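Side-chain contacts in putative retaining b-glycosidase (Saccharophagus degradans, PDB 5A95), which probably hydrolyses mixed-linkage beta-glucans as a retaining family 5 glycoside hydrolase, with a specificity dictated by its quaternary structure: residues Glu163-Trp168 against Lys206-Ser211; Ala182-Phe187 against Asp214-Ser219. The protein carries 1 engineered substitution. One frame throughout, in Å; residues are numbered along the deposited sequence.

Interaction 1 (Glu163-Trp168 against Lys206-Ser211); sequences ETRDFW and KTLNES
In the outer helical layer of the family 5 (beta/alpha)8 barrel, Arg165 of helix 161-174 reaches over to Ser211 of helix 202-219, and this polar grip carries the contact. The two residues are also the nearest backbone pair, with 9.0 Å from Arg165 CA to Ser211 CA, a gap that the long arginine chain fills. Its CG stands beside the backbone N (chi1 -73°), and the chain then runs extended to NE, which carries the guanidinium across the groove. The group meets the serine end-on: Arg165 NH1 donates to Ser211 OG over 2.8 Å, and Arg165 NH2 donates to the same Ser211 OG over 3.0 Å. Because both bonds converge on one oxygen, neither is straight; the N-H...O angle is 152° for NH1 and 140° for NH2. The acceptor lies in the guanidinium plane, so the forked pair fixes how the flat group is turned. Ser211 contributes by holding OG anti to its backbone N, on a CB directed at the facing helix. One turn earlier, Leu208 brings a methyl obliquely to the same guanidinium, CD1 lying 4.1 Å from Arg165 NH2. Leu212 and Met215 of helix 202-219 also touch Arg165, and Gln151 of the second subunit packs against it, placing the arginine next to the subunit interface. An alanine at Arg165 is likely to leave Ser211 OG without its two donors and open a gap between the helices beside the Leu208 methyl. Away from the groove, an i to i+4 salt bridge ties successive turns of helix 202-219: Lys206 NZ stands 2.8 Å from Glu210 OE2, on the syn side of the carboxylate and somewhat out of its plane.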
loop_
_atom_site.group_PDB
_atom_site.type_symbol
_atom_site.label_atom_id
_atom_site.label_comp_id
_atom_site.label_asym_id
_atom_site.label_seq_id
_atom_site.Cartn_x
_atom_site.Cartn_y
_atom_site.Cartn_z
ATOM N N GLU A 163 -4.529 6.658 1.142
ATOM C CA GLU A 163 -4.639 7.866 1.949
ATOM C C GLU A 163 -5.352 8.960 1.162
ATOM O O GLU A 163 -6.133 9.726 1.730
ATOM C CB GLU A 163 -3.265 8.364 2.397
ATOM C CG GLU A 163 -3.277 9.643 3.215
ATOM C CD GLU A 163 -1.892 10.121 3.570
ATOM O OE1 GLU A 163 -1.090 10.274 2.630
ATOM O OE2 GLU A 163 -1.610 10.346 4.757
ATOM N N THR A 164 -5.068 9.055 -0.133
ATOM C CA THR A 164 -5.749 10.024 -1.005
ATOM C C THR A 164 -7.238 9.774 -1.104
ATOM O O THR A 164 -8.059 10.679 -0.926
ATOM C CB THR A 164 -5.084 10.017 -2.404
ATOM O OG1 THR A 164 -3.699 10.426 -2.265
ATOM C CG2 THR A 164 -5.792 10.939 -3.368
ATOM N N ARG A 165 -7.591 8.526 -1.354
ATOM C CA ARG A 165 -9.003 8.123 -1.372
ATOM C C ARG A 165 -9.663 8.454 -0.031
ATOM O O ARG A 165 -10.788 8.951 0.005
ATOM C CB ARG A 165 -9.134 6.619 -1.610
ATOM C CG ARG A 165 -8.845 6.134 -3.005
ATOM C CD ARG A 165 -9.182 4.652 -3.078
ATOM N NE ARG A 165 -8.759 4.035 -4.307
ATOM C CZ ARG A 165 -9.371 4.162 -5.469
ATOM N NH1 ARG A 165 -10.531 4.817 -5.553
ATOM N NH2 ARG A 165 -8.865 3.582 -6.547
ATOM N N ASP A 166 -8.988 8.131 1.069
ATOM C CA ASP A 166 -9.567 8.363 2.383
ATOM C C ASP A 166 -9.767 9.840 2.685
ATOM O O ASP A 166 -10.780 10.225 3.275
ATOM C CB ASP A 166 -8.752 7.669 3.472
ATOM C CG ASP A 166 -9.242 8.006 4.852
ATOM O OD1 ASP A 166 -10.296 7.458 5.245
ATOM O OD2 ASP A 166 -8.619 8.827 5.546
ATOM N N PHE A 167 -8.802 10.662 2.292
ATOM C CA PHE A 167 -8.965 12.097 2.382
ATOM C C PHE A 167 -10.245 12.548 1.691
ATOM O O PHE A 167 -11.091 13.223 2.290
ATOM C CB PHE A 167 -7.728 12.832 1.852
ATOM C CG PHE A 167 -7.886 14.321 1.741
ATOM C CD1 PHE A 167 -7.756 15.127 2.848
ATOM C CD2 PHE A 167 -8.197 14.915 0.516
ATOM C CE1 PHE A 167 -7.928 16.487 2.741
ATOM C CE2 PHE A 167 -8.361 16.283 0.408
ATOM C CZ PHE A 167 -8.221 17.066 1.524
ATOM N N TRP A 168 -10.404 12.137 0.438
ATOM C CA TRP A 168 -11.568 12.583 -0.305
ATOM C C TRP A 168 -12.869 11.977 0.254
ATOM O O TRP A 168 -13.911 12.654 0.264
ATOM C CB TRP A 168 -11.398 12.347 -1.810
ATOM C CG TRP A 168 -10.418 13.310 -2.401
ATOM C CD1 TRP A 168 -9.218 13.012 -2.988
ATOM C CD2 TRP A 168 -10.507 14.745 -2.378
ATOM N NE1 TRP A 168 -8.587 14.164 -3.354
ATOM C CE2 TRP A 168 -9.349 15.249 -2.996
ATOM C CE3 TRP A 168 -11.468 15.652 -1.882
ATOM C CZ2 TRP A 168 -9.115 16.598 -3.130
ATOM C CZ3 TRP A 168 -11.215 16.987 -2.010
ATOM C CH2 TRP A 168 -10.061 17.448 -2.633
ATOM N N LYS A 206 -5.967 9.175 -16.032
ATOM C CA LYS A 206 -7.390 9.376 -16.302
ATOM C C LYS A 206 -8.254 8.395 -15.498
ATOM O O LYS A 206 -9.202 8.787 -14.830
ATOM C CB LYS A 206 -7.625 9.217 -17.806
ATOM C CG LYS A 206 -9.086 9.133 -18.258
ATOM C CD LYS A 206 -9.141 8.804 -19.752
ATOM C CE LYS A 206 -10.545 8.726 -20.317
ATOM N NZ LYS A 206 -11.350 7.678 -19.678
ATOM N N THR A 207 -7.900 7.113 -15.556
ATOM C CA THR A 207 -8.645 6.088 -14.846
ATOM C C THR A 207 -8.674 6.337 -13.345
ATOM O O THR A 207 -9.696 6.167 -12.681
ATOM C CB THR A 207 -8.100 4.687 -15.212
ATOM O OG1 THR A 207 -8.279 4.502 -16.622
ATOM C CG2 THR A 207 -8.828 3.555 -14.474
ATOM N N LEU A 208 -7.524 6.710 -12.784
ATOM C CA LEU A 208 -7.433 6.953 -11.363
ATOM C C LEU A 208 -8.271 8.179 -10.951
ATOM O O LEU A 208 -8.949 8.159 -9.915
ATOM C CB LEU A 208 -5.976 7.027 -10.921
ATOM C CG LEU A 208 -5.732 7.190 -9.440
ATOM C CD1 LEU A 208 -6.448 6.154 -8.574
ATOM C CD2 LEU A 208 -4.243 7.129 -9.174
ATOM N N ASN A 209 -8.217 9.236 -11.757
ATOM C CA ASN A 209 -9.076 10.371 -11.471
ATOM C C ASN A 209 -10.562 9.997 -11.534
ATOM O O ASN A 209 -11.335 10.447 -10.670
ATOM C CB ASN A 209 -8.803 11.562 -12.394
ATOM C CG ASN A 209 -7.614 12.366 -11.956
ATOM O OD1 ASN A 209 -7.744 13.363 -11.272
ATOM N ND2 ASN A 209 -6.431 11.893 -12.290
ATOM N N GLU A 210 -10.934 9.191 -12.520
ATOM C CA GLU A 210 -12.326 8.723 -12.618
ATOM C C GLU A 210 -12.724 7.917 -11.382
ATOM O O GLU A 210 -13.861 8.011 -10.909
ATOM C CB GLU A 210 -12.549 7.949 -13.912
ATOM C CG GLU A 210 -12.564 8.853 -15.117
ATOM C CD GLU A 210 -12.488 8.180 -16.466
ATOM O OE1 GLU A 210 -12.311 6.942 -16.521
ATOM O OE2 GLU A 210 -12.575 8.919 -17.483
ATOM N N SER A 211 -11.789 7.161 -10.836
ATOM C CA SER A 211 -12.058 6.391 -9.633
ATOM C C SER A 211 -12.305 7.284 -8.430
ATOM O O SER A 211 -13.226 7.070 -7.649
ATOM C CB SER A 211 -10.894 5.424 -9.377
ATOM O OG SER A 211 -11.140 4.561 -8.281
#

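Interaction 2 (Ala182-Phe187 against Asp214-Ser219); sequences AVYELF and DMIYAS. With NA (sodium ion), chain L.
Met215 O binds a sodium ion at 2.8 Å on helix 202-219 of the (beta/alpha)8 barrel, while the next residue, Ile216, turns its side chain to Tyr184 of strand 181-185 and Leu186 just beyond its end. Thr196 O of the second subunit binds the same sodium, so the metal joins the two copies at this turn. A water 2.8 Å from the ion extends the site, donating a hydrogen bond to Ser219 OG over 2.8 Å; with OG anti to the backbone N (chi1 178°), Ser219 turns its hydroxyl to the water. The helix thus carries a hydrated, subunit-bridging metal on one flank and a buried apolar contact with the sheet on another. That contact rests on Ile216, whose two branches take separate partners. Tyr184 and Leu186 both point toward the helix, while Glu185 between them forms a salt bridge with Arg103 and a hydrogen bond with Thr290. Tyr184 is also pinned by backbone bonds to Ile224 and Leu226 of the neighbouring parallel strand, and Val223 and Thr172, the latter on helix 161-174, pack on both Tyr184 and Ile216. The CG1 of Ile216 stands beside the backbone N (chi1 -70°) and the branch continues extended, bringing Ile216 CD1 to 3.5 Å from Leu186 CD2, a close methyl-to-methyl approach. Its other branch meets an aromatic edge: Ile216 CG2 lies near the plane of the Tyr184 ring, so the methyl abuts the rim and is not stacked over a face, and the nearest ring atom to Ile216 CG2 is Tyr184 CD2 at 3.9 Å.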
loop_
_atom_site.group_PDB
_atom_site.type_symbol
_atom_site.label_atom_id
_atom_site.label_comp_id
_atom_site.label_asym_id
_atom_site.label_seq_id
_atom_site.Cartn_x
_atom_site.Cartn_y
_atom_site.Cartn_z
ATOM N N ALA A 182 -16.563 24.586 -2.760
ATOM C CA ALA A 182 -17.008 24.531 -4.134
ATOM C C ALA A 182 -16.289 23.507 -4.985
ATOM O O ALA A 182 -16.899 22.909 -5.858
ATOM C CB ALA A 182 -16.920 25.898 -4.774
ATOM N N VAL A 183 -14.977 23.364 -4.801
ATOM C CA VAL A 183 -14.127 22.620 -5.730
ATOM C C VAL A 183 -13.230 21.679 -4.937
ATOM O O VAL A 183 -12.619 22.074 -3.921
ATOM C CB VAL A 183 -13.252 23.595 -6.550
ATOM C CG1 VAL A 183 -12.325 22.850 -7.489
ATOM C CG2 VAL A 183 -14.101 24.587 -7.322
ATOM N N TYR A 184 -13.185 20.428 -5.388
ATOM C CA TYR A 184 -12.309 19.390 -4.844
ATOM C C TYR A 184 -11.216 19.137 -5.874
ATOM O O TYR A 184 -11.435 18.519 -6.909
ATOM C CB TYR A 184 -13.074 18.097 -4.555
ATOM C CG TYR A 184 -14.065 18.172 -3.413
ATOM C CD1 TYR A 184 -14.159 19.276 -2.591
ATOM C CD2 TYR A 184 -14.877 17.109 -3.112
ATOM C CE1 TYR A 184 -15.047 19.326 -1.549
ATOM C CE2 TYR A 184 -15.791 17.158 -2.072
ATOM C CZ TYR A 184 -15.893 18.287 -1.301
ATOM O OH TYR A 184 -16.772 18.414 -0.251
ATOM N N GLU A 185 -10.034 19.694 -5.584
ATOM C CA GLU A 185 -8.878 19.607 -6.501
ATOM C C GLU A 185 -8.086 18.363 -6.117
ATOM O O GLU A 185 -7.355 18.351 -5.135
ATOM C CB GLU A 185 -8.073 20.871 -6.441
ATOM C CG GLU A 185 -6.880 20.885 -7.387
ATOM C CD GLU A 185 -6.252 22.261 -7.510
ATOM O OE1 GLU A 185 -6.674 23.153 -6.743
ATOM O OE2 GLU A 185 -5.324 22.436 -8.340
ATOM N N LEU A 186 -8.265 17.319 -6.905
ATOM C CA LEU A 186 -7.975 15.947 -6.523
ATOM C C LEU A 186 -6.503 15.660 -6.225
ATOM O O LEU A 186 -6.210 14.870 -5.329
ATOM C CB LEU A 186 -8.452 14.987 -7.614
ATOM C CG LEU A 186 -9.947 15.096 -7.973
ATOM C CD1 LEU A 186 -10.304 14.030 -9.016
ATOM C CD2 LEU A 186 -10.839 14.992 -6.753
ATOM N N PHE A 187 -5.607 16.285 -6.996
ATOM C CA PHE A 187 -4.167 16.044 -6.857
ATOM C C PHE A 187 -3.445 17.221 -7.499
ATOM O O PHE A 187 -3.361 17.314 -8.725
ATOM C CB PHE A 187 -3.756 14.729 -7.509
ATOM C CG PHE A 187 -2.335 14.337 -7.196
ATOM C CD1 PHE A 187 -1.283 14.872 -7.912
ATOM C CD2 PHE A 187 -2.059 13.412 -6.206
ATOM C CE1 PHE A 187 0.032 14.507 -7.610
ATOM C CE2 PHE A 187 -0.773 13.057 -5.904
ATOM C CZ PHE A 187 0.272 13.605 -6.600
ATOM N N ASP A 214 -15.695 8.964 -8.889
ATOM C CA ASP A 214 -16.834 8.090 -8.584
ATOM C C ASP A 214 -17.102 8.002 -7.089
ATOM O O ASP A 214 -18.250 8.008 -6.676
ATOM C CB ASP A 214 -16.611 6.706 -9.199
ATOM C CG ASP A 214 -16.763 6.694 -10.704
ATOM O OD1 ASP A 214 -17.350 7.646 -11.257
ATOM O OD2 ASP A 214 -16.289 5.734 -11.352
ATOM N N MET A 215 -16.053 7.890 -6.274
ATOM C CA MET A 215 -16.226 7.873 -4.826
ATOM C C MET A 215 -16.844 9.155 -4.310
ATOM O O MET A 215 -17.691 9.145 -3.432
ATOM C CB MET A 215 -14.882 7.747 -4.078
ATOM C CG MET A 215 -14.186 6.434 -4.105
ATOM S SD MET A 215 -12.577 6.627 -3.296
ATOM C CE MET A 215 -13.113 6.757 -1.578
ATOM N N ILE A 216 -16.364 10.277 -4.841
ATOM C CA ILE A 216 -16.842 11.587 -4.437
ATOM C C ILE A 216 -18.320 11.764 -4.822
ATOM O O ILE A 216 -19.169 12.131 -3.991
ATOM C CB ILE A 216 -15.961 12.681 -5.040
ATOM C CG1 ILE A 216 -14.575 12.658 -4.375
ATOM C CG2 ILE A 216 -16.594 14.057 -4.893
ATOM C CD1 ILE A 216 -13.530 13.465 -5.114
ATOM N N TYR A 217 -18.630 11.492 -6.090
ATOM C CA TYR A 217 -19.998 11.672 -6.589
ATOM C C TYR A 217 -21.003 10.767 -5.906
ATOM O O TYR A 217 -22.170 11.156 -5.774
ATOM C CB TYR A 217 -20.030 11.506 -8.104
ATOM C CG TYR A 217 -19.608 12.720 -8.913
ATOM C CD1 TYR A 217 -19.319 13.961 -8.334
ATOM C CD2 TYR A 217 -19.543 12.623 -10.302
ATOM C CE1 TYR A 217 -19.012 15.048 -9.117
ATOM C CE2 TYR A 217 -19.219 13.709 -11.088
ATOM C CZ TYR A 217 -18.946 14.921 -10.485
ATOM O OH TYR A 217 -18.681 16.037 -11.258
ATOM N N ALA A 218 -20.566 9.589 -5.470
ATOM C CA ALA A 218 -21.444 8.690 -4.733
ATOM C C ALA A 218 -21.883 9.313 -3.411
ATOM O O ALA A 218 -22.909 8.913 -2.861
ATOM C CB ALA A 218 -20.749 7.348 -4.474
ATOM N N SER A 219 -21.054 10.211 -2.875
ATOM C CA SER A 219 -21.274 10.856 -1.580
ATOM C C SER A 219 -21.871 12.267 -1.703
ATOM O O SER A 219 -22.681 12.639 -0.856
ATOM C CB SER A 219 -19.931 10.860 -0.854
ATOM O OG SER A 219 -20.009 11.500 0.401
HETATM NA NA NA L . -16.768 8.879 -0.801
HETATM O O HOH W 1 -17.754 10.131 1.435
#

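Overall arrangement
From the N terminus the chain runs through helix 161-174, strand 181-185 and then helix 202-219, which serves both contacts. Interaction 1 closes a loop of 37 residues, helix to helix; interaction 2 closes one of 26, from the end of strand 181-185 on to the later part of helix 202-219. The second loop opens inside the first and ends beyond it, so the two cross. Their centres lie about 8 Å apart, and Trp168 links them directly, with Trp168 NE1 3.2 Å from Leu186 O in a probable hydrogen bond. Interaction 1 joins the two outer helices, and interaction 2 joins the second of them to strand 181-185 and the residue after it, both beside the second subunit.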